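Local coordinates for 2-dehydropantoate 2-reductase, putative (Enterococcus faecalis, PDB 2EW2), which probably catalyses the NADPH-dependent reduction of 2-dehydropantoate (ketopantoate) to pantoate, a step on the way to pantothenate, at residues E66-D69 with H70-Q74; A93-P96 with M97-E100; Y120-K123 with E124-L127; S159-K162 with F163-V167. All blocks are in the same frame, centred on the assembly; numbering follows the deposited sequence.

Interaction 1 (E66-D69 with H70-Q74); sequences EEID and HQNEQ
His70 leads the chain out of Asp69 into a type I beta turn that closes at Asn72. Its own part across the contact is small: CB of His70 rests 3.7 Å from C of Asp69. Gln71 comes next and makes the first polar link. Its backbone N donates to Asp69 OD1 at 2.9 Å, which adds an Asx turn to the beta turn. The carboxylate can reach forward over the turn because CG of Asp69 sits between its own N and carbonyl carbon (chi1 60°); the N-H then meets OD1 from above the carboxylate plane, 37° out of it. Close by, CB of Gln71 touches the same Asp69 OD1 at 3.3 Å before the extended side chain heads away. Asn72 closes the turn: its N donates to Asp69 O at 2.9 Å with an N-H...O angle of 158°. As modelled, the side-chain amide adds a second, longer bond on the same face of that carbonyl, from ND2 of Asn72 to Asp69 O at 3.3 Å, but its orientation is doubtful, since Asn72 ND2 also stands 2.8 Å from another donor, Asp69 N. Ile68 crosses the Asn72 side chain at about a right angle, its CD1 3.8 Å from OD1 of Asn72. Ahead of the turn, Glu67 forms a salt bridge to Arg43. The whole turn belongs to the loop joining strand 62-63, at the edge of the Rossmann-type sheet, to strand 77-80; Ile68 and Asn72 both lean on Phe63, while Ile68 and His70 also touch Pro96 after helix 84-94.

Interaction 2 (A93-P96 with M97-E100); sequences AIQP and MITE
Two consecutive i-to-i+3 bonds join Ile94 to Met97 and Gln95 to Ile98, winding the backbone into a tight 3-10 turn as it leaves helix 84-94. In the Rossmann-type domain this is the outgoing end of a beta-alpha-beta crossover from strand 77-80 through the helix to the neighbouring parallel strand 103-106. Met97 N donates to Ile94 O at 2.8 Å, and Ile98 N donates to Gln95 O at 2.9 Å; both N-H...O angles are 162°. The second donor stands well above the carbonyl plane of Gln95, 55° out of it, as befits a turn wound this tightly. Pro96 has no N-H to offer, and the weak bond from Gln95 NE2 goes to Lys92 O, four residues before the proline. Among the side chains, Met97, deposited as selenomethionine, lays its CB against Ile94 O at 3.4 Å. CG stays beside the backbone N (chi1 -58°), still next to that carbonyl, after which the chain bends and carries SE away; the residue packs on Ile32 of strand 28-32. Ile98 uses its longer branch instead. CD1 of Ile98 reaches back alongside the turn to CA of Gln95 at 3.8 Å, while CG1 passes the carbonyl oxygens of Ile94 and Gln95. Ile94 and Ile98 both pack on Ile78 of strand 77-80, so the turn is pinned to the sheet by the same residues that make it. A water spans two turn carbonyls, giving one hydrogen to Pro96 O at 2.8 Å and the other to Ile98 O at 2.7 Å.

Interaction 3 (Y120-K123 with E124-L127); sequences YVPK and ENIL
The amide of Asn125 carries the CB-CG side of the Pro122 ring over one of its faces. CG of Pro122 stands almost directly above ND2 of Asn125 at 3.6 Å, and CB of Pro122 lies above the amide carbon CG at 4.0 Å. The nitrogen itself is held elsewhere, donating to Thr102 O and probably also to Glu100 O; two such bonds would fix the amide's rotation and so the flat surface met by the proline. A second flat group, the carboxylate of Glu124, returns toward the same ring because its chain bends at chi2 (86°), which places OE1 3.7 Å from CB of Pro122. Val121 CG1 meets CB of Asn125, at the near end of the amide side chain, at 4.0 Å. In the backbone, Asn125 N donates to Pro122 O at 2.9 Å, with an N-H...O angle of 158°. Ile126 follows with CG1 at 3.8 Å from the same Pro122 O and CD1 at 3.9 Å from CA of Lys123. The result is a single 3-10-like turn delivering the chain into strand 126-131, which runs parallel to strand 103-106 within the Rossmann-type sheet.

Interaction 4 (S159-K162 with F163-V167); sequences SGKK and FALEV
Lys161 meets Leu165 and Lys162 meets Glu166 one helical turn on, in the opening turns of helix 161-173, the helix of a beta-alpha-beta unit between strands 151-155 and 178-180. CE of Lys161 touches CD1 of Leu165 at 3.8 Å, an aliphatic contact reached through the bend of the lysine at chi2 (68°); its ammonium end makes a cation-pi interaction with Tyr180. Lys162 runs extended past Glu166, and in the Glu166 conformer described CE of Lys162 lies 3.6 Å from OE2. The charges are near each other but not in salt-bridge range, NZ of Lys162 being 4.5 Å from OE2 of Glu166. What sets this spacing is the backbone: Ala164 N donates to Gly160 O at 3.0 Å, nearly along the C=O axis, and Leu165 N donates to Lys161 O, also at 3.0 Å. Glu166 N bonds Lys162 O likewise. Further out, Ala164 packs on Leu127 and Leu153 of the sheet, and the ring of Phe163 stacks with that of Tyr103. At the start of the helix a water stands in for a direct bond, donating to Ser159 O at 2.8 Å and accepting from Phe163 N at 3.0 Å.

Overall arrangement
The four contacts follow one another along the chain and form a row along the Rossmann-type sheet, interaction 3 entering one strand. Interactions 1 and 2, with centres about 8 Å apart, touch where Pro96 CB lies 3.4 Å from Asp69 O. Interaction 2 meets interaction 3, centres about 12 Å apart, through a probable hydrogen bond of 2.9 Å from Asn125 ND2 to Glu100 O. Interaction 3 reaches interaction 4, again about 12 Å between centres, by Leu127 CD2, 4.0 Å from Ala164 CB. Interactions 1 and 4 do not touch; their nearest atoms are about 11 Å apart. All four lie away from Glu311, a magnesium-binding residue without bound metal in this chain.

Interaction 1 (E66-D69 with H70-Q74)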
ATOM      1  N   GLU B  66      33.441  -9.557  18.136  1.00 31.18           N
ATOM      2  CA  GLU B  66      34.614  -8.849  17.616  1.00 32.91           C
ATOM      3  C   GLU B  66      35.952  -9.497  17.996  1.00 32.27           C
ATOM      4  O   GLU B  66      36.959  -9.253  17.338  1.00 32.58           O
ATOM      5  CB  GLU B  66      34.586  -7.352  17.989  1.00 33.38           C
ATOM      6  CG  GLU B  66      34.474  -7.046  19.481  1.00 37.91           C
ATOM      7  CD  GLU B  66      33.037  -6.780  19.950  1.00 44.17           C
ATOM      8  OE1 GLU B  66      32.874  -5.931  20.864  1.00 46.50           O
ATOM      9  OE2 GLU B  66      32.072  -7.400  19.420  1.00 45.31           O
ATOM     10  N   GLU B  67      35.942 -10.322  19.047  1.00 31.62           N
ATOM     11  CA  GLU B  67      37.123 -11.049  19.529  1.00 30.87           C
ATOM     12  C   GLU B  67      37.464 -12.293  18.711  1.00 29.84           C
ATOM     13  O   GLU B  67      38.581 -12.805  18.786  1.00 29.41           O
ATOM     14  CB  GLU B  67      36.887 -11.524  20.957  1.00 31.01           C
ATOM     15  CG  GLU B  67      37.164 -10.499  22.007  1.00 34.07           C
ATOM     16  CD  GLU B  67      36.941 -11.048  23.409  1.00 36.45           C
ATOM     17  OE1 GLU B  67      37.782 -10.744  24.293  1.00 40.21           O
ATOM     18  OE2 GLU B  67      35.936 -11.767  23.627  1.00 34.00           O
ATOM     19  N   ILE B  68      36.491 -12.802  17.966  1.00 28.61           N
ATOM     20  CA  ILE B  68      36.642 -14.080  17.277  1.00 27.74           C
ATOM     21  C   ILE B  68      37.655 -13.980  16.135  1.00 27.69           C
ATOM     22  O   ILE B  68      37.593 -13.073  15.312  1.00 28.25           O
ATOM     23  CB  ILE B  68      35.269 -14.612  16.761  1.00 27.65           C
ATOM     24  CG1 ILE B  68      34.276 -14.788  17.923  1.00 26.30           C
ATOM     25  CG2 ILE B  68      35.430 -15.908  15.953  1.00 26.25           C
ATOM     26  CD1 ILE B  68      34.645 -15.910  18.913  1.00 27.89           C
ATOM     27  N   ASP B  69      38.591 -14.915  16.089  1.00 27.63           N
ATOM     28  CA  ASP B  69      39.529 -14.985  14.984  1.00 27.63           C
ATOM     29  C   ASP B  69      39.914 -16.425  14.695  1.00 27.09           C
ATOM     30  O   ASP B  69      39.346 -17.360  15.284  1.00 26.72           O
ATOM     31  CB  ASP B  69      40.772 -14.105  15.236  1.00 28.42           C
ATOM     32  CG  ASP B  69      41.547 -14.504  16.488  1.00 29.10           C
ATOM     33  OD1 ASP B  69      41.564 -15.694  16.880  1.00 28.09           O
ATOM     34  OD2 ASP B  69      42.169 -13.598  17.074  1.00 32.84           O
ATOM     35  N   HIS B  70      40.884 -16.610  13.803  1.00 26.17           N
ATOM     36  CA  HIS B  70      41.259 -17.951  13.380  1.00 25.93           C
ATOM     37  C   HIS B  70      42.047 -18.748  14.421  1.00 26.20           C
ATOM     38  O   HIS B  70      42.401 -19.904  14.193  1.00 25.72           O
ATOM     39  CB  HIS B  70      41.905 -17.938  11.983  1.00 26.02           C
ATOM     40  CG  HIS B  70      40.902 -17.947  10.876  1.00 24.18           C
ATOM     41  ND1 HIS B  70      40.212 -16.819  10.491  1.00 23.44           N
ATOM     42  CD2 HIS B  70      40.426 -18.960  10.111  1.00 24.80           C
ATOM     43  CE1 HIS B  70      39.377 -17.129   9.513  1.00 24.79           C
ATOM     44  NE2 HIS B  70      39.482 -18.423   9.268  1.00 24.83           N
ATOM     45  N   GLN B  71      42.247 -18.163  15.598  1.00 26.83           N
ATOM     46  CA  GLN B  71      42.744 -18.949  16.728  1.00 28.00           C
ATOM     47  C   GLN B  71      41.614 -19.573  17.551  1.00 27.51           C
ATOM     48  O   GLN B  71      41.861 -20.398  18.428  1.00 26.73           O
ATOM     49  CB  GLN B  71      43.694 -18.119  17.587  1.00 29.24           C
ATOM     50  CG  GLN B  71      44.954 -17.729  16.789  1.00 32.93           C
ATOM     51  CD  GLN B  71      46.076 -17.255  17.665  1.00 38.04           C
ATOM     52  OE1 GLN B  71      46.106 -17.535  18.863  1.00 40.58           O
ATOM     53  NE2 GLN B  71      47.021 -16.530  17.074  1.00 40.98           N
ATOM     54  N   ASN B  72      40.373 -19.183  17.250  1.00 26.80           N
ATOM     55  CA  ASN B  72      39.216 -19.834  17.854  1.00 26.40           C
ATOM     56  C   ASN B  72      38.957 -21.213  17.274  1.00 26.46           C
ATOM     57  O   ASN B  72      39.368 -21.506  16.158  1.00 25.78           O
ATOM     58  CB  ASN B  72      37.974 -18.955  17.738  1.00 26.09           C
ATOM     59  CG  ASN B  72      37.975 -17.835  18.743  1.00 25.40           C
ATOM     60  OD1 ASN B  72      37.642 -18.037  19.915  1.00 28.71           O
ATOM     61  ND2 ASN B  72      38.368 -16.651  18.307  1.00 22.10           N
ATOM     62  N   GLU B  73      38.277 -22.051  18.051  1.00 27.02           N
ATOM     63  CA  GLU B  73      37.959 -23.415  17.651  1.00 28.19           C
ATOM     64  C   GLU B  73      36.996 -23.398  16.479  1.00 27.55           C
ATOM     65  O   GLU B  73      36.137 -22.526  16.401  1.00 27.32           O
ATOM     66  CB  GLU B  73      37.292 -24.171  18.808  1.00 29.25           C
ATOM     67  CG  GLU B  73      38.200 -24.428  20.006  1.00 34.16           C
ATOM     68  CD  GLU B  73      38.831 -25.808  19.966  1.00 41.60           C
ATOM     69  OE1 GLU B  73      38.105 -26.811  20.199  1.00 45.57           O
ATOM     70  OE2 GLU B  73      40.053 -25.893  19.706  1.00 44.81           O
ATOM     71  N   GLN B  74      37.150 -24.360  15.570  1.00 26.75           N
ATOM     72  CA  GLN B  74      36.188 -24.566  14.484  1.00 26.36           C
ATOM     73  C   GLN B  74      35.159 -25.560  14.988  1.00 24.83           C
ATOM     74  O   GLN B  74      35.513 -26.554  15.630  1.00 24.63           O
ATOM     75  CB  GLN B  74      36.900 -25.101  13.239  1.00 26.62           C
ATOM     76  CG  GLN B  74      37.968 -24.153  12.692  1.00 27.72           C
ATOM     77  CD  GLN B  74      38.673 -24.700  11.455  1.00 28.51           C
ATOM     78  OE1 GLN B  74      39.056 -25.878  11.409  1.00 31.42           O
ATOM     79  NE2 GLN B  74      38.836 -23.843  10.438  1.00 27.51           N
TER

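Interaction 2 (A93-P96 with M97-E100)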
ATOM      1  N   ALA B  93      31.131 -12.027  11.899  1.00 23.69           N
ATOM      2  CA  ALA B  93      32.153 -12.081  12.945  1.00 23.69           C
ATOM      3  C   ALA B  93      32.606 -13.490  13.331  1.00 23.97           C
ATOM      4  O   ALA B  93      33.772 -13.692  13.701  1.00 23.76           O
ATOM      5  CB  ALA B  93      31.664 -11.331  14.190  1.00 24.19           C
ATOM      6  N   ILE B  94      31.695 -14.466  13.276  1.00 23.47           N
ATOM      7  CA  ILE B  94      32.050 -15.821  13.720  1.00 23.38           C
ATOM      8  C   ILE B  94      32.489 -16.759  12.601  1.00 22.65           C
ATOM      9  O   ILE B  94      32.838 -17.897  12.864  1.00 22.48           O
ATOM     10  CB  ILE B  94      30.969 -16.457  14.630  1.00 23.77           C
ATOM     11  CG1 ILE B  94      29.684 -16.743  13.852  1.00 22.43           C
ATOM     12  CG2 ILE B  94      30.686 -15.534  15.806  1.00 24.50           C
ATOM     13  CD1 ILE B  94      28.601 -17.440  14.756  1.00 23.68           C
ATOM     14  N   GLN B  95      32.516 -16.254  11.365  1.00 22.48           N
ATOM     15  CA  GLN B  95      33.128 -16.963  10.233  1.00 22.59           C
ATOM     16  C   GLN B  95      34.407 -17.757  10.525  1.00 22.23           C
ATOM     17  O   GLN B  95      34.523 -18.878  10.041  1.00 21.54           O
ATOM     18  CB  GLN B  95      33.416 -16.010   9.076  1.00 22.78           C
ATOM     19  CG  GLN B  95      32.217 -15.780   8.204  1.00 25.03           C
ATOM     20  CD  GLN B  95      32.573 -15.011   6.958  1.00 25.22           C
ATOM     21  OE1 GLN B  95      32.529 -15.558   5.862  1.00 26.38           O
ATOM     22  NE2 GLN B  95      32.929 -13.737   7.121  1.00 22.74           N
ATOM     23  N   PRO B  96      35.372 -17.190  11.289  1.00 21.89           N
ATOM     24  CA  PRO B  96      36.560 -18.017  11.589  1.00 23.16           C
ATOM     25  C   PRO B  96      36.259 -19.383  12.236  1.00 24.09           C
ATOM     26  O   PRO B  96      37.105 -20.284  12.195  1.00 23.21           O
ATOM     27  CB  PRO B  96      37.382 -17.132  12.546  1.00 22.85           C
ATOM     28  CG  PRO B  96      36.950 -15.736  12.227  1.00 23.01           C
ATOM     29  CD  PRO B  96      35.489 -15.842  11.871  1.00 21.90           C
HETATM   30  N   MSE B  97      35.058 -19.554  12.792  1.00 24.56           N
HETATM   31  CA  MSE B  97      34.710 -20.811  13.455  1.00 26.91           C
HETATM   32  C   MSE B  97      33.981 -21.770  12.532  1.00 24.61           C
HETATM   33  O   MSE B  97      33.670 -22.895  12.921  1.00 23.80           O
HETATM   34  CB  MSE B  97      33.879 -20.554  14.722  1.00 26.09           C
HETATM   35  CG  MSE B  97      34.599 -19.674  15.718  1.00 29.36           C
HETATM   36 SE   MSE B  97      33.455 -19.295  17.276  0.85 34.97          SE
HETATM   37  CE  MSE B  97      33.783 -20.932  18.314  1.00 33.22           C
ATOM     38  N   ILE B  98      33.735 -21.317  11.308  1.00 23.61           N
ATOM     39  CA  ILE B  98      32.977 -22.080  10.328  1.00 23.10           C
ATOM     40  C   ILE B  98      33.922 -22.760   9.331  1.00 23.08           C
ATOM     41  O   ILE B  98      34.846 -22.128   8.822  1.00 23.60           O
ATOM     42  CB  ILE B  98      31.971 -21.161   9.549  1.00 22.67           C
ATOM     43  CG1 ILE B  98      30.979 -20.513  10.520  1.00 22.93           C
ATOM     44  CG2 ILE B  98      31.226 -21.946   8.454  1.00 22.08           C
ATOM     45  CD1 ILE B  98      30.148 -19.353   9.913  1.00 23.02           C
ATOM     46  N   THR B  99      33.696 -24.045   9.083  1.00 23.09           N
ATOM     47  CA  THR B  99      34.310 -24.742   7.948  1.00 23.20           C
ATOM     48  C   THR B  99      33.197 -25.206   7.015  1.00 24.19           C
ATOM     49  O   THR B  99      31.998 -24.998   7.302  1.00 23.75           O
ATOM     50  CB  THR B  99      35.128 -25.982   8.383  1.00 22.97           C
ATOM     51  OG1 THR B  99      34.248 -27.067   8.725  1.00 21.81           O
ATOM     52  CG2 THR B  99      36.038 -25.670   9.564  1.00 23.01           C
ATOM     53  N   GLU B 100      33.597 -25.884   5.934  1.00 24.38           N
ATOM     54  CA  GLU B 100      32.684 -26.524   4.998  1.00 25.36           C
ATOM     55  C   GLU B 100      31.782 -27.539   5.680  1.00 24.94           C
ATOM     56  O   GLU B 100      30.715 -27.838   5.166  1.00 24.43           O
ATOM     57  CB  GLU B 100      33.477 -27.240   3.888  1.00 26.15           C
ATOM     58  CG  GLU B 100      34.823 -27.806   4.385  1.00 30.55           C
ATOM     59  CD  GLU B 100      35.367 -28.916   3.518  1.00 36.74           C
ATOM     60  OE1 GLU B 100      35.118 -28.901   2.289  1.00 37.66           O
ATOM     61  OE2 GLU B 100      36.045 -29.812   4.083  1.00 40.63           O
TER
HETATM   62  O   HOH W   1      37.344 -21.693   9.813  1.00 25.68           O

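Interaction 3 (Y120-K123 with E124-L127)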
ATOM      1  N   TYR B 120      27.445 -17.235   4.912  1.00 27.58           N
ATOM      2  CA  TYR B 120      28.504 -17.567   5.854  1.00 27.97           C
ATOM      3  C   TYR B 120      28.661 -19.065   6.074  1.00 27.75           C
ATOM      4  O   TYR B 120      29.746 -19.534   6.400  1.00 27.86           O
ATOM      5  CB  TYR B 120      28.258 -16.838   7.183  1.00 27.40           C
ATOM      6  CG  TYR B 120      28.096 -15.349   6.987  1.00 28.89           C
ATOM      7  CD1 TYR B 120      26.885 -14.713   7.255  1.00 26.37           C
ATOM      8  CD2 TYR B 120      29.141 -14.585   6.472  1.00 28.14           C
ATOM      9  CE1 TYR B 120      26.739 -13.335   7.070  1.00 27.83           C
ATOM     10  CE2 TYR B 120      28.995 -13.219   6.251  1.00 28.37           C
ATOM     11  CZ  TYR B 120      27.795 -12.602   6.561  1.00 28.35           C
ATOM     12  OH  TYR B 120      27.663 -11.241   6.366  1.00 29.98           O
ATOM     13  N   VAL B 121      27.566 -19.798   5.890  1.00 27.91           N
ATOM     14  CA  VAL B 121      27.505 -21.237   6.099  1.00 28.32           C
ATOM     15  C   VAL B 121      27.016 -21.820   4.783  1.00 28.17           C
ATOM     16  O   VAL B 121      26.125 -21.237   4.153  1.00 28.00           O
ATOM     17  CB  VAL B 121      26.501 -21.603   7.249  1.00 28.36           C
ATOM     18  CG1 VAL B 121      26.451 -23.104   7.493  1.00 28.76           C
ATOM     19  CG2 VAL B 121      26.854 -20.868   8.567  1.00 28.63           C
ATOM     20  N   PRO B 122      27.580 -22.968   4.351  1.00 28.03           N
ATOM     21  CA  PRO B 122      27.088 -23.552   3.108  1.00 27.67           C
ATOM     22  C   PRO B 122      25.570 -23.763   3.169  1.00 27.60           C
ATOM     23  O   PRO B 122      25.064 -24.238   4.183  1.00 26.74           O
ATOM     24  CB  PRO B 122      27.799 -24.913   3.056  1.00 28.26           C
ATOM     25  CG  PRO B 122      29.030 -24.736   3.886  1.00 27.73           C
ATOM     26  CD  PRO B 122      28.651 -23.787   4.966  1.00 28.56           C
ATOM     27  N   LYS B 123      24.856 -23.426   2.093  0.50 27.47           N
ATOM     28  CA  LYS B 123      23.379 -23.511   2.075  0.50 27.37           C
ATOM     29  C   LYS B 123      22.854 -24.913   2.394  0.50 26.78           C
ATOM     30  O   LYS B 123      21.768 -25.060   2.960  0.50 26.67           O
ATOM     31  CB  LYS B 123      22.811 -23.003   0.734  0.50 27.78           C
ATOM     32  CG  LYS B 123      21.278 -22.829   0.694  0.50 28.18           C
ATOM     33  CD  LYS B 123      20.767 -22.402  -0.707  0.50 28.23           C
ATOM     34  CE  LYS B 123      19.325 -21.860  -0.646  0.50 28.06           C
ATOM     35  NZ  LYS B 123      18.905 -21.152  -1.893  0.50 30.03           N
ATOM     36  N   GLU B 124      23.642 -25.937   2.061  1.00 26.17           N
ATOM     37  CA  GLU B 124      23.255 -27.337   2.299  1.00 24.96           C
ATOM     38  C   GLU B 124      23.236 -27.711   3.784  1.00 23.00           C
ATOM     39  O   GLU B 124      22.642 -28.733   4.177  1.00 22.01           O
ATOM     40  CB  GLU B 124      24.233 -28.279   1.567  1.00 25.51           C
ATOM     41  CG  GLU B 124      24.226 -28.169   0.041  1.00 29.88           C
ATOM     42  CD  GLU B 124      25.138 -27.079  -0.493  1.00 33.80           C
ATOM     43  OE1 GLU B 124      25.925 -26.480   0.287  1.00 34.30           O
ATOM     44  OE2 GLU B 124      25.063 -26.828  -1.713  1.00 37.07           O
ATOM     45  N   ASN B 125      23.901 -26.881   4.590  1.00 20.94           N
ATOM     46  CA  ASN B 125      24.150 -27.157   6.006  1.00 19.82           C
ATOM     47  C   ASN B 125      23.271 -26.324   6.924  1.00 18.85           C
ATOM     48  O   ASN B 125      23.569 -26.166   8.099  1.00 18.53           O
ATOM     49  CB  ASN B 125      25.624 -26.856   6.373  1.00 19.56           C
ATOM     50  CG  ASN B 125      26.633 -27.723   5.631  1.00 21.07           C
ATOM     51  OD1 ASN B 125      26.276 -28.537   4.778  1.00 20.90           O
ATOM     52  ND2 ASN B 125      27.920 -27.518   5.943  1.00 19.90           N
ATOM     53  N   ILE B 126      22.189 -25.774   6.396  1.00 18.65           N
ATOM     54  CA  ILE B 126      21.314 -24.959   7.219  1.00 18.21           C
ATOM     55  C   ILE B 126      20.091 -25.743   7.688  1.00 17.73           C
ATOM     56  O   ILE B 126      19.352 -26.325   6.872  1.00 17.43           O
ATOM     57  CB  ILE B 126      20.893 -23.658   6.484  1.00 18.82           C
ATOM     58  CG1 ILE B 126      22.147 -22.845   6.105  1.00 17.52           C
ATOM     59  CG2 ILE B 126      19.946 -22.812   7.379  1.00 18.36           C
ATOM     60  CD1 ILE B 126      21.837 -21.711   5.155  1.00 19.09           C
ATOM     61  N   LEU B 127      19.889 -25.738   9.002  1.00 16.97           N
ATOM     62  CA  LEU B 127      18.713 -26.353   9.639  1.00 17.45           C
ATOM     63  C   LEU B 127      17.856 -25.257  10.244  1.00 17.65           C
ATOM     64  O   LEU B 127      18.373 -24.209  10.664  1.00 18.28           O
ATOM     65  CB  LEU B 127      19.139 -27.303  10.773  1.00 17.27           C
ATOM     66  CG  LEU B 127      20.354 -28.223  10.570  1.00 17.23           C
ATOM     67  CD1 LEU B 127      20.699 -29.023  11.838  1.00 16.28           C
ATOM     68  CD2 LEU B 127      20.127 -29.138   9.404  1.00 16.62           C
TER

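Interaction 4 (S159-K162 with F163-V167)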
ATOM      1  N   SER B 159      20.222 -32.712   1.406  1.00 20.54           N
ATOM      2  CA  SER B 159      21.534 -33.245   1.835  1.00 20.99           C
ATOM      3  C   SER B 159      21.819 -33.100   3.315  1.00 20.59           C
ATOM      4  O   SER B 159      22.722 -33.777   3.844  1.00 19.46           O
ATOM      5  CB  SER B 159      22.675 -32.538   1.093  1.00 21.09           C
ATOM      6  OG  SER B 159      22.726 -33.014  -0.245  1.00 27.09           O
ATOM      7  N   GLY B 160      21.099 -32.189   3.976  1.00 19.66           N
ATOM      8  CA  GLY B 160      21.300 -31.973   5.417  1.00 19.42           C
ATOM      9  C   GLY B 160      20.584 -32.953   6.337  1.00 19.51           C
ATOM     10  O   GLY B 160      20.655 -32.821   7.555  1.00 19.31           O
ATOM     11  N   LYS B 161      19.899 -33.940   5.771  1.00 20.12           N
ATOM     12  CA  LYS B 161      19.026 -34.821   6.569  1.00 20.98           C
ATOM     13  C   LYS B 161      19.774 -35.666   7.587  1.00 21.63           C
ATOM     14  O   LYS B 161      19.342 -35.759   8.745  1.00 21.37           O
ATOM     15  CB  LYS B 161      18.185 -35.723   5.681  1.00 21.08           C
ATOM     16  CG  LYS B 161      17.375 -36.802   6.447  1.00 22.28           C
ATOM     17  CD  LYS B 161      16.268 -36.179   7.286  1.00 21.66           C
ATOM     18  CE  LYS B 161      15.373 -37.223   7.944  1.00 22.56           C
ATOM     19  NZ  LYS B 161      14.478 -37.870   6.936  1.00 24.36           N
ATOM     20  N   LYS B 162      20.873 -36.296   7.153  1.00 22.07           N
ATOM     21  CA  LYS B 162      21.632 -37.185   8.040  1.00 22.76           C
ATOM     22  C   LYS B 162      22.156 -36.413   9.250  1.00 21.56           C
ATOM     23  O   LYS B 162      22.028 -36.861  10.394  1.00 20.93           O
ATOM     24  CB  LYS B 162      22.778 -37.862   7.277  1.00 23.37           C
ATOM     25  CG  LYS B 162      23.505 -38.969   8.070  1.00 25.01           C
ATOM     26  CD  LYS B 162      24.719 -39.487   7.273  1.00 25.70           C
ATOM     27  CE  LYS B 162      25.502 -40.558   8.053  1.00 30.51           C
ATOM     28  NZ  LYS B 162      26.835 -40.863   7.403  1.00 34.93           N
ATOM     29  N   PHE B 163      22.738 -35.245   9.004  1.00 20.77           N
ATOM     30  CA  PHE B 163      23.236 -34.434  10.099  1.00 20.92           C
ATOM     31  C   PHE B 163      22.142 -33.876  10.999  1.00 20.51           C
ATOM     32  O   PHE B 163      22.329 -33.810  12.212  1.00 20.95           O
ATOM     33  CB  PHE B 163      24.138 -33.303   9.615  1.00 21.86           C
ATOM     34  CG  PHE B 163      24.935 -32.674  10.721  1.00 22.81           C
ATOM     35  CD1 PHE B 163      26.129 -33.248  11.145  1.00 25.11           C
ATOM     36  CD2 PHE B 163      24.482 -31.523  11.362  1.00 24.08           C
ATOM     37  CE1 PHE B 163      26.863 -32.663  12.185  1.00 26.81           C
ATOM     38  CE2 PHE B 163      25.209 -30.936  12.395  1.00 24.44           C
ATOM     39  CZ  PHE B 163      26.388 -31.497  12.806  1.00 24.82           C
ATOM     40  N   ALA B 164      21.004 -33.492  10.424  1.00 19.59           N
ATOM     41  CA  ALA B 164      19.848 -33.096  11.234  1.00 19.64           C
ATOM     42  C   ALA B 164      19.496 -34.205  12.244  1.00 20.22           C
ATOM     43  O   ALA B 164      19.232 -33.925  13.418  1.00 20.03           O
ATOM     44  CB  ALA B 164      18.636 -32.786  10.338  1.00 19.09           C
ATOM     45  N   LEU B 165      19.495 -35.458  11.774  1.00 20.55           N
ATOM     46  CA  LEU B 165      19.193 -36.608  12.625  1.00 21.25           C
ATOM     47  C   LEU B 165      20.225 -36.766  13.739  1.00 21.21           C
ATOM     48  O   LEU B 165      19.870 -37.104  14.880  1.00 21.30           O
ATOM     49  CB  LEU B 165      19.049 -37.888  11.781  1.00 21.41           C
ATOM     50  CG  LEU B 165      17.799 -37.946  10.883  1.00 20.91           C
ATOM     51  CD1 LEU B 165      17.759 -39.250  10.085  1.00 24.52           C
ATOM     52  CD2 LEU B 165      16.533 -37.809  11.691  1.00 23.44           C
ATOM     53  N   GLU B 166      21.484 -36.494  13.404  0.60 21.53           N
ATOM     54  CA  GLU B 166      22.591 -36.520  14.357  0.60 22.00           C
ATOM     55  C   GLU B 166      22.461 -35.442  15.440  0.60 21.65           C
ATOM     56  O   GLU B 166      22.759 -35.683  16.612  0.60 20.91           O
ATOM     57  CB  GLU B 166      23.925 -36.407  13.606  0.60 21.93           C
ATOM     58  CG  GLU B 166      24.336 -37.738  12.948  0.60 23.80           C
ATOM     59  CD  GLU B 166      25.398 -37.608  11.854  0.60 24.42           C
ATOM     60  OE1 GLU B 166      26.037 -36.534  11.720  0.60 28.41           O
ATOM     61  OE2 GLU B 166      25.590 -38.605  11.115  0.60 27.93           O
ATOM     62  N   VAL B 167      22.013 -34.253  15.037  1.00 21.27           N
ATOM     63  CA  VAL B 167      21.697 -33.166  15.971  1.00 20.87           C
ATOM     64  C   VAL B 167      20.551 -33.554  16.911  1.00 20.45           C
ATOM     65  O   VAL B 167      20.657 -33.318  18.101  1.00 19.78           O
ATOM     66  CB  VAL B 167      21.354 -31.853  15.243  1.00 21.00           C
ATOM     67  CG1 VAL B 167      20.836 -30.791  16.236  1.00 21.10           C
ATOM     68  CG2 VAL B 167      22.583 -31.334  14.487  1.00 19.41           C
TER
HETATM   69  O   HOH W   2      23.738 -34.367   6.360  1.00 23.59           O